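Local coordinates for protein, related to general stress protein 26(GS26) of B.subtilis (Clostridium acetobutylicum, PDB 2HQ7) that is a general stress protein 26 relative of the pyridoxamine-phosphate oxidase family and probably acts as a flavin-binding oxidoreductase, at residues B[6-11]-B[43-48]; B[70-75]-B[81-86]. One frame throughout, in Å; residues are numbered along the deposited sequence.

Interaction 1: B[6-11]-B[43-48]; sequences KFLIES and DGLKKF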
loop_
_atom_site.group_PDB
_atom_site.type_symbol
_atom_site.label_atom_id
_atom_site.label_comp_id
_atom_site.label_asym_id
_atom_site.label_seq_id
_atom_site.Cartn_x
_atom_site.Cartn_y
_atom_site.Cartn_z
ATOM N N LYS B 6 -16.035 -8.626 16.869
ATOM C CA LYS B 6 -16.153 -8.843 15.424
ATOM C C LYS B 6 -14.906 -8.386 14.660
ATOM O O LYS B 6 -14.379 -9.129 13.824
ATOM C CB LYS B 6 -17.435 -8.180 14.858
ATOM C CG LYS B 6 -17.459 -6.646 14.756
ATOM C CD LYS B 6 -18.687 -6.162 13.991
ATOM N N PHE B 7 -14.407 -7.191 14.988
ATOM C CA PHE B 7 -13.298 -6.593 14.232
ATOM C C PHE B 7 -12.087 -7.456 14.288
ATOM O O PHE B 7 -11.595 -7.860 13.247
ATOM C CB PHE B 7 -12.965 -5.174 14.703
ATOM C CG PHE B 7 -14.084 -4.206 14.471
ATOM C CD1 PHE B 7 -14.667 -4.098 13.208
ATOM C CD2 PHE B 7 -14.599 -3.453 15.517
ATOM C CE1 PHE B 7 -15.715 -3.245 12.987
ATOM C CE2 PHE B 7 -15.664 -2.591 15.303
ATOM C CZ PHE B 7 -16.224 -2.483 14.036
ATOM N N LEU B 8 -11.617 -7.763 15.488
ATOM C CA LEU B 8 -10.429 -8.614 15.617
ATOM C C LEU B 8 -10.552 -9.923 14.798
ATOM O O LEU B 8 -9.586 -10.343 14.133
ATOM C CB LEU B 8 -10.125 -8.925 17.092
ATOM C CG LEU B 8 -8.901 -9.812 17.347
ATOM C CD1 LEU B 8 -7.649 -9.255 16.670
ATOM C CD2 LEU B 8 -8.696 -9.986 18.850
ATOM N N ILE B 9 -11.734 -10.544 14.855
ATOM C CA ILE B 9 -12.031 -11.755 14.076
ATOM C C ILE B 9 -12.154 -11.434 12.576
ATOM O O ILE B 9 -11.615 -12.172 11.757
ATOM C CB ILE B 9 -13.328 -12.494 14.584
ATOM C CG1 ILE B 9 -13.132 -13.028 16.016
ATOM C CG2 ILE B 9 -13.711 -13.647 13.652
ATOM C CD1 ILE B 9 -14.406 -13.592 16.652
ATOM N N GLU B 10 -12.836 -10.336 12.224
ATOM C CA GLU B 10 -12.976 -9.921 10.817
ATOM C C GLU B 10 -11.623 -9.496 10.214
ATOM O O GLU B 10 -11.250 -9.955 9.136
ATOM C CB GLU B 10 -13.993 -8.788 10.674
ATOM C CG GLU B 10 -14.824 -8.838 9.393
ATOM N N SER B 11 -10.899 -8.629 10.921
ATOM C CA SER B 11 -9.530 -8.278 10.562
ATOM C C SER B 11 -8.647 -9.502 10.502
ATOM O O SER B 11 -7.718 -9.545 9.693
ATOM C CB SER B 11 -8.919 -7.324 11.583
ATOM O OG SER B 11 -9.581 -6.080 11.604
ATOM N N ASP B 43 0.946 -13.212 14.732
ATOM C CA ASP B 43 0.294 -13.403 16.002
ATOM C C ASP B 43 -0.854 -12.406 16.137
ATOM O O ASP B 43 -0.663 -11.268 16.568
ATOM C CB ASP B 43 1.295 -13.219 17.141
ATOM C CG ASP B 43 0.672 -13.470 18.519
ATOM O OD1 ASP B 43 -0.444 -14.031 18.593
ATOM O OD2 ASP B 43 1.306 -13.108 19.530
ATOM N N GLY B 44 -2.066 -12.844 15.811
ATOM C CA GLY B 44 -3.180 -11.925 15.775
ATOM C C GLY B 44 -2.833 -10.674 14.991
ATOM O O GLY B 44 -2.276 -10.778 13.897
ATOM N N LEU B 45 -3.154 -9.506 15.547
ATOM C CA LEU B 45 -2.778 -8.216 14.925
ATOM C C LEU B 45 -1.574 -7.578 15.589
ATOM O O LEU B 45 -1.195 -6.446 15.270
ATOM C CB LEU B 45 -3.920 -7.217 15.003
ATOM C CG LEU B 45 -5.281 -7.637 14.482
ATOM C CD1 LEU B 45 -6.227 -6.461 14.563
ATOM C CD2 LEU B 45 -5.134 -8.130 13.080
ATOM N N LYS B 46 -0.945 -8.312 16.484
ATOM C CA LYS B 46 0.170 -7.777 17.269
ATOM C C LYS B 46 1.502 -7.840 16.560
ATOM O O LYS B 46 2.364 -6.970 16.745
ATOM C CB LYS B 46 0.312 -8.610 18.562
ATOM C CG LYS B 46 -0.950 -8.711 19.395
ATOM C CD LYS B 46 -0.695 -9.315 20.782
ATOM C CE LYS B 46 -1.092 -10.790 20.877
ATOM N NZ LYS B 46 -0.536 -11.461 22.131
ATOM N N LYS B 47 1.729 -8.922 15.826
ATOM C CA LYS B 47 3.075 -9.216 15.332
ATOM C C LYS B 47 3.010 -9.978 14.018
ATOM O O LYS B 47 2.238 -10.924 13.859
ATOM C CB LYS B 47 3.916 -10.002 16.377
ATOM C CG LYS B 47 5.107 -9.234 16.950
ATOM C CD LYS B 47 6.033 -10.104 17.826
ATOM C CE LYS B 47 7.147 -9.301 18.534
ATOM N NZ LYS B 47 8.283 -10.162 19.078
ATOM N N PHE B 48 3.828 -9.536 13.070
ATOM C CA PHE B 48 3.918 -10.167 11.758
ATOM C C PHE B 48 5.369 -10.468 11.437
ATOM O O PHE B 48 6.249 -9.637 11.632
ATOM C CB PHE B 48 3.347 -9.245 10.707
ATOM C CG PHE B 48 1.876 -9.118 10.786
ATOM C CD1 PHE B 48 1.293 -8.371 11.811
ATOM C CD2 PHE B 48 1.069 -9.791 9.908
ATOM C CE1 PHE B 48 -0.056 -8.265 11.928
ATOM C CE2 PHE B 48 -0.306 -9.673 10.016
ATOM C CZ PHE B 48 -0.858 -8.922 11.036
#
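Helical residue Leu-8 and turn residue Leu-45 bring their backbones closest, with 7.7 Å between the CA of Leu-8 and the CA of Leu-45; no hydrogen bond spans the gap, so side chains alone make the junction. One branch of Leu-8 does most of the touching: its CD1 lies 3.6 Å from CG of Leu-45 and 3.8 Å from CD1 of Leu-45, and the two side chains run past one another in opposite directions. In Leu-8, CG standing anti to the backbone N (chi1 180°) and a chi2 of 54° together put CD1 nearer to the turn than the CB direction alone would suggest. On the Leu-45 side both methyls are used, since Ser-11 CB sits 4.1 Å from CD1 and equally 4.1 Å from CD2 of Leu-45, at the fork of the isobutyl group. Ser-11 thus offers carbon to the contact, while its OG makes a weak hydrogen bond back to Phe-7 O (3.2 Å) within the helix.

The turn that presents Leu-45 links strands 32-43 and 47-53. It contains a classic beta bulge, Lys-46 and Lys-47 both facing Asp-43. A salt bridge of 3.6 Å from Lys-46 NZ to Asp-43 OD2 spans it away from the helix. Tyr-144 OH is hydrogen-bonded to Leu-45 N, and Leu-81 and Phe-138 also touch the Leu-45 side chain. With merely 140 Å² buried between the segments and only carbon meeting carbon, the chemistry implies a small van der Waals seam between N-terminal helix and hairpin turn.

Interaction 2: B[70-75]-B[81-86]; sequences LYFVDD and LMLVGT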
loop_
_atom_site.group_PDB
_atom_site.type_symbol
_atom_site.label_atom_id
_atom_site.label_comp_id
_atom_site.label_asym_id
_atom_site.label_seq_id
_atom_site.Cartn_x
_atom_site.Cartn_y
_atom_site.Cartn_z
ATOM N N LEU B 70 1.614 -1.701 7.457
ATOM C CA LEU B 70 1.118 -2.846 6.645
ATOM C C LEU B 70 -0.290 -2.580 6.196
ATOM O O LEU B 70 -1.082 -1.980 6.941
ATOM C CB LEU B 70 1.103 -4.138 7.470
ATOM C CG LEU B 70 2.394 -4.659 8.126
ATOM C CD1 LEU B 70 2.192 -6.112 8.639
ATOM C CD2 LEU B 70 3.483 -4.651 7.151
ATOM N N TYR B 71 -0.647 -3.058 5.012
ATOM C CA TYR B 71 -2.040 -2.939 4.544
ATOM C C TYR B 71 -2.541 -4.251 3.952
ATOM O O TYR B 71 -1.831 -4.897 3.187
ATOM C CB TYR B 71 -2.155 -1.814 3.508
ATOM C CG TYR B 71 -3.569 -1.423 3.175
ATOM C CD1 TYR B 71 -4.262 -0.526 3.976
ATOM C CD2 TYR B 71 -4.214 -1.956 2.088
ATOM C CE1 TYR B 71 -5.571 -0.169 3.690
ATOM C CE2 TYR B 71 -5.533 -1.601 1.801
ATOM C CZ TYR B 71 -6.189 -0.707 2.613
ATOM O OH TYR B 71 -7.486 -0.369 2.324
ATOM N N PHE B 72 -3.771 -4.619 4.301
ATOM C CA PHE B 72 -4.411 -5.825 3.820
ATOM C C PHE B 72 -5.697 -5.401 3.217
ATOM O O PHE B 72 -6.412 -4.614 3.816
ATOM C CB PHE B 72 -4.752 -6.773 4.974
ATOM C CG PHE B 72 -3.600 -7.090 5.846
ATOM C CD1 PHE B 72 -3.222 -6.207 6.841
ATOM C CD2 PHE B 72 -2.855 -8.252 5.651
ATOM C CE1 PHE B 72 -2.154 -6.478 7.641
ATOM C CE2 PHE B 72 -1.758 -8.513 6.460
ATOM C CZ PHE B 72 -1.426 -7.625 7.457
ATOM N N VAL B 73 -6.028 -5.903 2.048
ATOM C CA VAL B 73 -7.256 -5.438 1.421
ATOM C C VAL B 73 -8.072 -6.596 0.905
ATOM O O VAL B 73 -7.504 -7.622 0.572
ATOM C CB VAL B 73 -6.918 -4.459 0.263
ATOM C CG1 VAL B 73 -6.463 -5.234 -0.976
ATOM C CG2 VAL B 73 -8.090 -3.476 -0.003
ATOM N N ASP B 74 -9.400 -6.446 0.894
ATOM C CA ASP B 74 -10.218 -7.132 -0.125
ATOM C C ASP B 74 -11.099 -6.136 -0.903
ATOM O O ASP B 74 -12.123 -5.633 -0.407
ATOM C CB ASP B 74 -11.064 -8.284 0.416
ATOM C CG ASP B 74 -11.571 -9.203 -0.719
ATOM O OD1 ASP B 74 -10.750 -9.591 -1.598
ATOM O OD2 ASP B 74 -12.787 -9.521 -0.750
ATOM N N ASP B 75 -10.663 -5.869 -2.133
ATOM C CA ASP B 75 -11.349 -4.963 -3.052
ATOM C C ASP B 75 -12.793 -5.361 -3.308
ATOM O O ASP B 75 -13.598 -4.496 -3.627
ATOM C CB ASP B 75 -10.582 -4.816 -4.392
ATOM C CG ASP B 75 -9.998 -6.138 -4.913
ATOM O OD1 ASP B 75 -10.218 -7.197 -4.287
ATOM O OD2 ASP B 75 -9.304 -6.110 -5.955
ATOM N N LEU B 81 -7.492 -3.197 6.013
ATOM C CA LEU B 81 -6.995 -3.058 7.346
ATOM C C LEU B 81 -5.601 -2.484 7.255
ATOM O O LEU B 81 -4.784 -3.020 6.524
ATOM C CB LEU B 81 -6.951 -4.442 7.980
ATOM C CG LEU B 81 -6.080 -4.542 9.243
ATOM C CD1 LEU B 81 -6.726 -3.764 10.347
ATOM C CD2 LEU B 81 -5.944 -6.007 9.657
HETATM N N MSE B 82 -5.304 -1.425 8.007
HETATM C CA MSE B 82 -3.950 -0.900 8.058
HETATM C C MSE B 82 -3.424 -0.987 9.466
HETATM O O MSE B 82 -4.104 -0.582 10.407
HETATM C CB MSE B 82 -3.900 0.565 7.636
HETATM C CG MSE B 82 -2.564 1.218 7.963
HETATM SE SE MSE B 82 -2.478 3.105 7.719
HETATM C CE MSE B 82 -3.435 3.868 9.261
ATOM N N LEU B 83 -2.179 -1.445 9.598
ATOM C CA LEU B 83 -1.515 -1.498 10.887
ATOM C C LEU B 83 -0.275 -0.673 10.788
ATOM O O LEU B 83 0.440 -0.757 9.775
ATOM C CB LEU B 83 -1.128 -2.923 11.264
ATOM C CG LEU B 83 -2.286 -3.925 11.325
ATOM C CD1 LEU B 83 -1.713 -5.362 11.424
ATOM C CD2 LEU B 83 -3.277 -3.656 12.482
ATOM N N VAL B 84 0.004 0.077 11.853
ATOM C CA VAL B 84 1.123 0.999 11.931
ATOM C C VAL B 84 2.059 0.591 13.077
ATOM O O VAL B 84 1.613 0.202 14.163
ATOM C CB VAL B 84 0.623 2.442 12.137
ATOM C CG1 VAL B 84 1.842 3.408 12.435
ATOM C CG2 VAL B 84 -0.153 2.877 10.961
ATOM N N GLY B 85 3.355 0.681 12.831
ATOM C CA GLY B 85 4.344 0.096 13.731
ATOM C C GLY B 85 5.744 0.190 13.196
ATOM O O GLY B 85 6.006 0.998 12.338
ATOM N N THR B 86 6.644 -0.618 13.762
ATOM C CA THR B 86 8.049 -0.628 13.409
ATOM C C THR B 86 8.514 -2.040 13.113
ATOM O O THR B 86 7.980 -3.020 13.632
ATOM C CB THR B 86 8.931 -0.145 14.575
ATOM O OG1 THR B 86 8.650 -0.967 15.696
ATOM C CG2 THR B 86 8.648 1.277 14.926
#
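Phe-72 meets two leucines of the partner strand on one face of the sheet: its CD1 lies 3.9 Å from CD2 of Leu-81, and its CE1 lies 4.0 Å from CD1 of Leu-83. The Phe-72 and Leu-81 side chains lie side by side and point the same way, whereas Leu-83 comes at a slant to the ring. Having CG anti to its own carbonyl carbon (chi1 -53°) swings the Phe-72 ring along the sheet toward Leu-83. Leu-70 shares this face. On the other face Tyr-71 and the selenomethionine Met-82 cross at about a right angle, CB of Met-82 reaching the ring edge at CD1 of Tyr-71 (3.8 Å), while the selenium end leads away from the Tyr-71 strand.

Backbone bonds fix this pairing. Leu-70 with Leu-83 and Phe-72 with Leu-81 are antiparallel hydrogen-bonded pairs: Leu-70 N reaches Leu-83 O at 2.8 Å and Phe-72 N reaches Leu-81 O at 2.9 Å, each with a return bond, and both bonds of the Phe-72 pair lie in the carbonyl plane. Tyr-71 with Met-82 is the non-hydrogen-bonded pair between them, where CA-H···O contacts run from Met-82 CA to Leu-70 O (3.3 Å) and from Tyr-71 CA to Leu-81 O (3.4 Å). The strand axes pass 4.8 Å apart at their closest, with N-to-C directions at 171°, nearly antiparallel.

These residues belong to the beta hairpin of strands 67-74 and 79-90. Strand 20-26 flanks it beside 67-74, where Tyr-71 is backbone hydrogen-bonded to Met-22, and strand 117-131 beside 79-90, where Met-82 is likewise bonded to Asn-128. Leu-14 of helix 5-16 packs on Phe-72 and Leu-81, whereas Tyr-71 packs on Ala-36 and Met-82 on Ile-34, both of the second subunit.

In the fold
Interactions 1 and 2 have centres about 11 Å apart and meet directly inside an antiparallel sheet that, judging by the family, probably forms the barrel known from FMN-binding split-barrel proteins. Phe-48, the last residue of 43-48 and already in strand 47-53, is the main connection: its CE1 is 3.4 Å from CD1 of Leu-83, its CE2 3.5 Å from CZ of Phe-72, and its CG 3.7 Å from CD1 of Leu-70. From the helix, Ser-11 CB adds a fourth link, 3.8 Å from CD2 of Leu-81. The leucine face of interaction 2 therefore runs on into interaction 1, whereas its Tyr-71 face looks to the second subunit. About 5 Å from the Tyr-71 side chain lies a 1,2-ethanediol, probably from the crystallisation liquor.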